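Local coordinates for protein predicted acetyltransferase (Clostridium acetobutylicum, PDB 3MGD) that binds acetyl coenzyme A and, as a member of the GNAT family, probably transfers its acetyl group to an acceptor that remains unidentified, at residues R19-D25 against T88-P94; I12-V16 against L38-N43; T76-K80 against I118-C122. One frame throughout, in Å; residues are numbered along the deposited sequence.

Contact 1: R19-D25 against T88-P94. With ACO (acetyl coenzyme *a), chain C.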
# COMPACT_ATOMS: atom_id res chain seq x y z
N ARG A 19 -17.12 0.59 10.26
CA ARG A 19 -16.49 0.19 8.99
C ARG A 19 -17.45 -0.63 8.13
O ARG A 19 -17.54 -0.41 6.93
CB ARG A 19 -15.15 -0.55 9.18
CG ARG A 19 -14.53 -1.01 7.84
CD ARG A 19 -13.01 -1.28 7.88
NE ARG A 19 -12.59 -1.87 6.61
CZ ARG A 19 -12.39 -1.17 5.49
NH1 ARG A 19 -12.55 0.15 5.46
NH2 ARG A 19 -12.06 -1.81 4.37
N LYS A 20 -18.15 -1.60 8.71
CA LYS A 20 -19.13 -2.35 7.92
C LYS A 20 -20.20 -1.43 7.35
O LYS A 20 -20.59 -1.55 6.18
CB LYS A 20 -19.77 -3.47 8.75
CG LYS A 20 -18.82 -4.59 9.16
CD LYS A 20 -19.55 -5.78 9.80
CE LYS A 20 -20.16 -5.41 11.13
NZ LYS A 20 -20.68 -6.62 11.88
N ARG A 21 -20.68 -0.52 8.18
CA ARG A 21 -21.72 0.42 7.78
C ARG A 21 -21.25 1.26 6.59
O ARG A 21 -21.99 1.50 5.64
CB ARG A 21 -22.04 1.32 8.96
CG ARG A 21 -23.32 2.09 8.82
CD ARG A 21 -23.74 2.54 10.19
NE ARG A 21 -24.22 3.92 10.17
CZ ARG A 21 -24.02 4.77 11.16
NH1 ARG A 21 -23.35 4.41 12.25
NH2 ARG A 21 -24.48 6.00 11.05
N GLN A 22 -19.99 1.71 6.67
CA GLN A 22 -19.36 2.50 5.62
C GLN A 22 -19.28 1.73 4.31
O GLN A 22 -19.65 2.24 3.26
CB GLN A 22 -17.96 2.87 6.08
CG GLN A 22 -17.13 3.60 5.03
CD GLN A 22 -15.66 3.47 5.35
OE1 GLN A 22 -15.28 3.43 6.53
NE2 GLN A 22 -14.82 3.42 4.31
N LEU A 23 -18.80 0.49 4.37
CA LEU A 23 -18.62 -0.30 3.16
C LEU A 23 -19.97 -0.59 2.51
O LEU A 23 -20.10 -0.58 1.29
CB LEU A 23 -17.93 -1.61 3.51
CG LEU A 23 -16.49 -1.51 4.03
CD1 LEU A 23 -16.02 -2.87 4.48
CD2 LEU A 23 -15.53 -0.93 2.96
N ILE A 24 -20.98 -0.86 3.33
CA ILE A 24 -22.29 -1.14 2.78
C ILE A 24 -22.86 0.11 2.12
O ILE A 24 -23.44 0.03 1.06
CB ILE A 24 -23.22 -1.71 3.87
CG1 ILE A 24 -22.75 -3.12 4.22
CG2 ILE A 24 -24.66 -1.73 3.39
CD1 ILE A 24 -23.35 -3.66 5.53
N ASP A 25 -22.68 1.26 2.77
CA ASP A 25 -23.02 2.56 2.19
C ASP A 25 -22.33 2.76 0.82
O ASP A 25 -22.90 3.37 -0.09
CB ASP A 25 -22.59 3.67 3.17
CG ASP A 25 -23.55 4.85 3.21
OD1 ASP A 25 -24.21 5.12 2.18
OD2 ASP A 25 -23.63 5.51 4.27
N THR A 88 -8.05 5.87 5.23
CA THR A 88 -9.06 4.82 5.15
C THR A 88 -10.12 5.05 6.22
O THR A 88 -10.00 5.96 7.03
CB THR A 88 -8.37 3.43 5.33
OG1 THR A 88 -9.28 2.38 4.98
CG2 THR A 88 -7.85 3.23 6.76
N ASN A 89 -11.16 4.20 6.22
CA ASN A 89 -12.17 4.22 7.25
C ASN A 89 -12.80 5.59 7.42
O ASN A 89 -13.08 6.00 8.54
CB ASN A 89 -11.60 3.74 8.59
CG ASN A 89 -11.18 2.29 8.56
OD1 ASN A 89 -11.43 1.59 7.58
ND2 ASN A 89 -10.51 1.84 9.62
N MSE A 90 -13.00 6.31 6.33
CA MSE A 90 -13.68 7.59 6.44
C MSE A 90 -15.18 7.44 6.24
O MSE A 90 -15.66 6.86 5.27
CB MSE A 90 -13.08 8.62 5.49
CG MSE A 90 -11.61 8.92 5.87
SE MSE A 90 -10.97 10.45 4.89
CE MSE A 90 -12.13 11.82 5.68
N TYR A 91 -15.92 7.97 7.20
CA TYR A 91 -17.37 7.87 7.17
C TYR A 91 -17.92 9.07 7.91
O TYR A 91 -17.42 9.44 8.97
CB TYR A 91 -17.85 6.56 7.81
CG TYR A 91 -19.36 6.41 7.75
CD1 TYR A 91 -19.98 5.92 6.62
CD2 TYR A 91 -20.15 6.80 8.82
CE1 TYR A 91 -21.39 5.81 6.55
CE2 TYR A 91 -21.54 6.69 8.76
CZ TYR A 91 -22.15 6.20 7.63
OH TYR A 91 -23.54 6.10 7.60
N THR A 92 -18.90 9.72 7.31
CA THR A 92 -19.66 10.75 8.00
C THR A 92 -21.15 10.37 7.96
O THR A 92 -21.66 9.98 6.90
CB THR A 92 -19.49 12.14 7.34
OG1 THR A 92 -18.13 12.57 7.42
CG2 THR A 92 -20.40 13.18 8.07
N GLU A 93 -21.83 10.47 9.10
CA GLU A 93 -23.27 10.23 9.19
C GLU A 93 -23.96 11.02 8.09
O GLU A 93 -23.67 12.21 7.91
CB GLU A 93 -23.77 10.68 10.57
CG GLU A 93 -25.25 10.45 10.81
CD GLU A 93 -25.60 8.97 10.90
OE1 GLU A 93 -24.92 8.24 11.66
OE2 GLU A 93 -26.56 8.54 10.22
N PRO A 94 -24.87 10.38 7.32
CA PRO A 94 -25.48 11.06 6.17
C PRO A 94 -26.10 12.43 6.46
O PRO A 94 -25.87 13.35 5.69
CB PRO A 94 -26.52 10.05 5.69
CG PRO A 94 -25.88 8.72 6.01
CD PRO A 94 -25.19 8.94 7.34
N1A ACO C . -17.93 25.44 1.81
C2A ACO C . -18.61 24.96 0.69
N3A ACO C . -18.81 23.56 0.52
C4A ACO C . -18.31 22.64 1.53
C5A ACO C . -17.62 23.13 2.68
C6A ACO C . -17.42 24.50 2.84
N6A ACO C . -16.73 24.99 4.01
N7A ACO C . -17.25 22.01 3.50
C8A ACO C . -17.70 20.86 2.87
N9A ACO C . -18.35 21.24 1.62
C1B ACO C . -19.04 20.31 0.75
C2B ACO C . -17.96 19.93 -0.27
O2B ACO C . -17.33 20.88 -1.06
C3B ACO C . -18.56 18.70 -0.91
O3B ACO C . -19.45 18.86 -2.00
P3B ACO C . -18.97 18.82 -3.52
O7A ACO C . -20.06 19.56 -4.37
O8A ACO C . -18.84 17.36 -3.99
O9A ACO C . -17.64 19.52 -3.68
C4B ACO C . -19.13 17.98 0.36
O4B ACO C . -19.66 19.08 1.18
C5B ACO C . -18.40 16.87 1.10
O5B ACO C . -17.32 17.37 1.84
P1A ACO C . -17.20 17.09 3.39
O1A ACO C . -18.34 17.74 4.19
O2A ACO C . -15.82 17.57 3.84
O3A ACO C . -17.26 15.52 3.52
P2A ACO C . -18.35 14.73 4.37
O4A ACO C . -19.79 14.87 3.79
O5A ACO C . -18.25 15.07 5.83
O6A ACO C . -17.91 13.21 4.30
CBP ACO C . -17.62 11.14 3.07
CCP ACO C . -17.53 12.66 3.07
CDP ACO C . -16.98 10.57 1.82
CEP ACO C . -16.93 10.65 4.31
CAP ACO C . -19.13 10.73 3.09
OAP ACO C . -19.80 11.15 1.95
C9P ACO C . -19.40 9.29 3.44
O9P ACO C . -19.36 8.87 4.60
N8P ACO C . -19.75 8.42 2.34
C7P ACO C . -19.96 6.99 2.56
C6P ACO C . -18.71 6.30 2.99
C5P ACO C . -17.55 6.66 2.09
O5P ACO C . -17.69 6.67 0.87
N4P ACO C . -16.33 7.03 2.71
C3P ACO C . -15.10 7.16 1.97
C2P ACO C . -14.39 5.87 1.62
S1P ACO C . -12.81 6.10 0.83
C ACO C . -11.60 6.36 1.96
O ACO C . -11.86 6.36 3.15
CH3 ACO C . -10.24 6.74 1.50
O HOH W 1 -12.08 2.25 3.53
O HOH W 2 -15.23 3.57 9.18
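At the edge of the Tyr91 ring, near its plane, Asp25 OD2 lies 3.2 Å from Tyr91 CE1 and takes a weak hydrogen bond from Tyr91 OH. The same carboxylate oxygen is salt-bridged to Arg97, its stronger partner. In the conformer given, the Arg21 guanidinium has Tyr91 CE2 over one face, offset toward the rim; its salt bridge to Glu93 is modelled too short for its details to be relied on. Leu23 CD1 lies over one face of the Arg19 guanidinium, and water 1 sits in plane at its edge, accepting from Arg19 NH1 and Gln22 NE2. Arg19 NH1 also makes a weak, bent bond of 2.8 Å to Asn89 OD1. Stronger partners lie elsewhere: Pro75 O of the second subunit for Arg19 NH2, Glu26 for Gln22 NE2, Glu53 for Asn89 ND2. With CG anti to the backbone N (chi1 175°), Gln22 extends over the strand until its CD is 3.4 Å from Met90 O. Met90 O accepts from ACO N4P at 2.7 Å, and Thr92 N donates to ACO O9P at 2.9 Å (171°), a strand-like pairing of the pantetheine arm, as in GNAT enzymes. Strand 61-72 flanks Tyr91, helix 101-115 covers Met90, and helix 35-47 meets Arg19 and Asn89.

Contact 2: I12-V16 against L38-N43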
# COMPACT_ATOMS: atom_id res chain seq x y z
N ILE A 12 -12.97 -0.50 19.84
CA ILE A 12 -12.87 -1.40 18.68
C ILE A 12 -14.21 -1.94 18.13
O ILE A 12 -14.43 -1.97 16.92
CB ILE A 12 -11.85 -2.53 18.90
CG1 ILE A 12 -10.44 -1.95 18.94
CG2 ILE A 12 -11.93 -3.57 17.79
CD1 ILE A 12 -9.33 -2.97 19.17
N SER A 13 -15.12 -2.36 19.00
CA SER A 13 -16.37 -2.90 18.47
C SER A 13 -17.17 -1.82 17.71
O SER A 13 -17.87 -2.12 16.76
CB SER A 13 -17.21 -3.56 19.57
OG SER A 13 -17.66 -2.60 20.50
N LEU A 14 -17.04 -0.56 18.11
CA LEU A 14 -17.69 0.54 17.39
C LEU A 14 -17.04 0.78 16.02
O LEU A 14 -17.72 0.98 15.02
CB LEU A 14 -17.61 1.83 18.19
CG LEU A 14 -18.28 1.86 19.56
CD1 LEU A 14 -17.89 3.13 20.29
CD2 LEU A 14 -19.79 1.74 19.42
N LEU A 15 -15.71 0.78 15.99
CA LEU A 15 -14.96 0.96 14.75
C LEU A 15 -15.28 -0.14 13.75
O LEU A 15 -15.38 0.10 12.54
CB LEU A 15 -13.46 0.93 15.05
CG LEU A 15 -12.76 2.27 15.28
CD1 LEU A 15 -13.65 3.30 15.95
CD2 LEU A 15 -11.45 2.08 16.02
N VAL A 16 -15.40 -1.36 14.27
CA VAL A 16 -15.77 -2.50 13.45
C VAL A 16 -17.16 -2.29 12.83
O VAL A 16 -17.34 -2.48 11.63
CB VAL A 16 -15.73 -3.82 14.25
CG1 VAL A 16 -16.40 -4.94 13.46
CG2 VAL A 16 -14.28 -4.18 14.61
N LEU A 38 -11.82 -8.04 10.97
CA LEU A 38 -11.86 -6.61 11.28
C LEU A 38 -11.37 -6.37 12.72
O LEU A 38 -10.52 -5.51 12.97
CB LEU A 38 -13.28 -6.04 11.10
CG LEU A 38 -13.78 -5.78 9.68
CD1 LEU A 38 -15.29 -5.45 9.65
CD2 LEU A 38 -12.96 -4.68 9.00
N THR A 39 -11.90 -7.15 13.66
CA THR A 39 -11.53 -6.98 15.08
C THR A 39 -10.05 -7.23 15.31
O THR A 39 -9.40 -6.52 16.08
CB THR A 39 -12.33 -7.93 15.97
OG1 THR A 39 -13.73 -7.73 15.75
CG2 THR A 39 -12.00 -7.71 17.44
N ARG A 40 -9.53 -8.25 14.66
CA ARG A 40 -8.09 -8.54 14.74
C ARG A 40 -7.26 -7.42 14.12
O ARG A 40 -6.24 -7.05 14.67
CB ARG A 40 -7.78 -9.88 14.09
CG ARG A 40 -6.32 -10.32 14.16
CD ARG A 40 -6.20 -11.72 13.59
NE ARG A 40 -6.57 -11.75 12.17
CZ ARG A 40 -6.82 -12.85 11.47
NH1 ARG A 40 -6.75 -14.05 12.05
NH2 ARG A 40 -7.15 -12.75 10.18
N TYR A 41 -7.69 -6.89 12.97
CA TYR A 41 -6.99 -5.79 12.31
C TYR A 41 -6.87 -4.56 13.22
O TYR A 41 -5.79 -3.97 13.35
CB TYR A 41 -7.67 -5.39 11.00
CG TYR A 41 -7.03 -4.18 10.35
CD1 TYR A 41 -5.87 -4.31 9.60
CD2 TYR A 41 -7.58 -2.91 10.50
CE1 TYR A 41 -5.27 -3.21 9.01
CE2 TYR A 41 -6.99 -1.80 9.92
CZ TYR A 41 -5.83 -1.96 9.17
OH TYR A 41 -5.24 -0.86 8.60
N PHE A 42 -7.99 -4.16 13.83
CA PHE A 42 -8.01 -3.01 14.72
C PHE A 42 -7.18 -3.28 15.96
O PHE A 42 -6.35 -2.46 16.36
CB PHE A 42 -9.44 -2.61 15.11
CG PHE A 42 -10.17 -1.84 14.02
CD1 PHE A 42 -9.78 -0.55 13.70
CD2 PHE A 42 -11.25 -2.40 13.35
CE1 PHE A 42 -10.44 0.16 12.72
CE2 PHE A 42 -11.92 -1.70 12.37
CZ PHE A 42 -11.52 -0.41 12.04
N ASN A 43 -7.38 -4.45 16.57
CA ASN A 43 -6.59 -4.81 17.75
C ASN A 43 -5.08 -4.71 17.53
O ASN A 43 -4.37 -4.11 18.33
CB ASN A 43 -6.96 -6.21 18.27
CG ASN A 43 -8.10 -6.16 19.28
OD1 ASN A 43 -7.91 -5.81 20.45
ND2 ASN A 43 -9.30 -6.50 18.83
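Thr39 O is gripped from opposite faces of its carbonyl plane, by Asn43 ND2 at 2.8 Å and by the helical Asn43 N at 2.9 Å. The side-chain donor stands above that plane, yet its N-H points well at the oxygen (154°). This bond holds the Asn43 amide against the other helix, where Ile12 CD1 comes to 3.4 Å from Asn43 CG. No hydrogen bond passes between the two segments; the contact is made by packing. Ile12 CG2 packs on Phe42 CB at 3.8 Å. Leu15 CB sits over one face of the Phe42 ring in a CH-pi contact, 3.9 Å from the centroid and 14° off the normal. Val16 divides its branches: CG2 meets Phe42 CD2 at 3.7 Å, whereas CG1 packs on Leu38 CD1. The segment axes pass 9.5 Å apart at 125°. One turn on in helix 35-47, Leu46 extends the packing on Ile12 and Leu15. These are the two helices that in the GNAT fold connect the first two strands, here 3-6 and 51-58, and pack against the sheet. Beyond the pair, Leu15 and Phe42 reach Glu53 of strand 51-58, and Pro75 of the second subunit packs on Leu38.

Contact 3: T76-K80 against I118-C122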
# COMPACT_ATOMS: atom_id res chain seq x y z
N THR A 76 12.73 5.44 -2.11
CA THR A 76 13.10 5.97 -3.42
C THR A 76 13.62 7.39 -3.25
O THR A 76 13.54 7.98 -2.16
CB THR A 76 11.90 5.90 -4.39
OG1 THR A 76 12.28 6.47 -5.65
CG2 THR A 76 10.71 6.63 -3.81
N TYR A 77 14.16 7.97 -4.32
CA TYR A 77 14.77 9.29 -4.19
C TYR A 77 13.77 10.38 -3.81
O TYR A 77 14.15 11.39 -3.22
CB TYR A 77 15.54 9.64 -5.47
CG TYR A 77 16.70 8.70 -5.65
CD1 TYR A 77 17.86 8.85 -4.89
CD2 TYR A 77 16.63 7.64 -6.53
CE1 TYR A 77 18.92 7.98 -5.04
CE2 TYR A 77 17.68 6.77 -6.69
CZ TYR A 77 18.82 6.95 -5.95
OH TYR A 77 19.86 6.08 -6.12
N THR A 78 12.50 10.16 -4.11
CA THR A 78 11.46 11.14 -3.81
C THR A 78 10.70 10.84 -2.51
O THR A 78 9.75 11.54 -2.16
CB THR A 78 10.45 11.23 -4.96
OG1 THR A 78 9.91 9.94 -5.22
CG2 THR A 78 11.13 11.76 -6.21
N ASN A 79 11.12 9.79 -1.82
CA ASN A 79 10.53 9.41 -0.55
C ASN A 79 11.55 8.54 0.16
O ASN A 79 11.44 7.32 0.13
CB ASN A 79 9.26 8.60 -0.82
CG ASN A 79 8.43 8.37 0.41
OD1 ASN A 79 7.56 7.48 0.45
ND2 ASN A 79 8.69 9.16 1.44
N LYS A 80 12.57 9.15 0.77
CA LYS A 80 13.74 8.38 1.19
C LYS A 80 13.48 7.27 2.23
O LYS A 80 14.24 6.31 2.30
CB LYS A 80 14.86 9.31 1.69
CG LYS A 80 14.52 10.07 2.95
CD LYS A 80 15.74 10.89 3.42
CE LYS A 80 15.42 11.62 4.73
NZ LYS A 80 16.66 12.13 5.42
N ILE A 118 6.28 11.68 7.73
CA ILE A 118 5.74 11.12 6.49
C ILE A 118 5.17 12.25 5.66
O ILE A 118 4.47 13.11 6.19
CB ILE A 118 4.65 10.08 6.78
CG1 ILE A 118 5.28 8.83 7.41
CG2 ILE A 118 3.86 9.74 5.51
CD1 ILE A 118 4.27 7.76 7.78
N HIS A 119 5.49 12.26 4.37
CA HIS A 119 5.05 13.35 3.51
C HIS A 119 4.34 12.89 2.25
O HIS A 119 3.98 13.69 1.39
CB HIS A 119 6.22 14.28 3.16
CG HIS A 119 7.34 13.59 2.45
ND1 HIS A 119 7.40 13.50 1.07
CD2 HIS A 119 8.45 12.96 2.91
CE1 HIS A 119 8.49 12.84 0.72
NE2 HIS A 119 9.14 12.50 1.82
N LYS A 120 4.12 11.59 2.14
CA LYS A 120 3.35 11.05 1.02
C LYS A 120 2.15 10.29 1.58
O LYS A 120 2.31 9.39 2.40
CB LYS A 120 4.21 10.09 0.18
CG LYS A 120 5.41 10.75 -0.52
CD LYS A 120 5.00 11.41 -1.82
CE LYS A 120 6.19 12.10 -2.51
NZ LYS A 120 6.68 13.27 -1.72
N ILE A 121 0.95 10.66 1.13
CA ILE A 121 -0.28 10.01 1.57
C ILE A 121 -0.98 9.41 0.37
O ILE A 121 -0.91 9.94 -0.73
CB ILE A 121 -1.23 11.02 2.23
CG1 ILE A 121 -0.46 11.95 3.16
CG2 ILE A 121 -2.33 10.29 2.99
CD1 ILE A 121 0.29 11.22 4.24
N CYS A 122 -1.66 8.29 0.57
CA CYS A 122 -2.38 7.70 -0.54
C CYS A 122 -3.68 7.14 -0.01
O CYS A 122 -3.84 7.02 1.20
CB CYS A 122 -1.54 6.62 -1.22
SG CYS A 122 -1.03 5.26 -0.13
O HOH W 3 12.21 12.00 0.88
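Among the close approaches, Thr78 O faces the CE1 edge of the His119 imidazole, in plane and 3.4 Å from His119 CE1, and lies near Lys120 NZ at 3.6 Å. The ammonium also lies in the plane of the His119 ring, with Lys120 NZ 2.9 Å from His119 ND1, so Thr78 O and NZ share one rim of the imidazole. Bends at chi2 and chi4 (-83° and -67°) fold the lysine chain back to this place instead of letting it run straight outward, and NZ makes a further, weak hydrogen bond to Asn148 of the second subunit. There is also a water-mediated link: water 3 accepts from Lys80 N at 2.9 Å and is hydrogen-bonded to His119 NE2 at 3.2 Å. Packing is made by Asn79 and Lys120. Asn79 CG lies 4.0 Å from Lys120 CG, and the Asn79 and Lys120 side chains lie alongside, running in opposite senses. Within the loop, the bond from Asn79 N to Thr76 O, 3.0 Å long, closes a type I beta turn, and Thr76 N bonds in return to Asn79 O. The contact thus sets the turn between strands 61-72 and 83-92 beside the start of strand 120-124, the strand through which the GNAT-type mixed sheet runs on into the second subunit by antiparallel pairing.

Overall arrangement
Starting at the N terminus, helix 12-25 supplies the first segments of both contact 2 and contact 1. Contact 2 closes the shorter loop, pairing this helix with helix 35-47; contact 1 carries its later turns across to strand 83-92, and the two closures cross. They also touch in space, with Asn89 against Phe42 and Arg19 against Leu38, so both helices and the cofactor-binding strand form one continuous body. Contact 3 opens after contact 2 has closed, but crosses contact 1, since residues 88-94 fall between 76-80 and 118-122. Its centre is about 27 Å from that of contact 1, on neighbouring strands of the same sheet. All three contacts touch the second subunit.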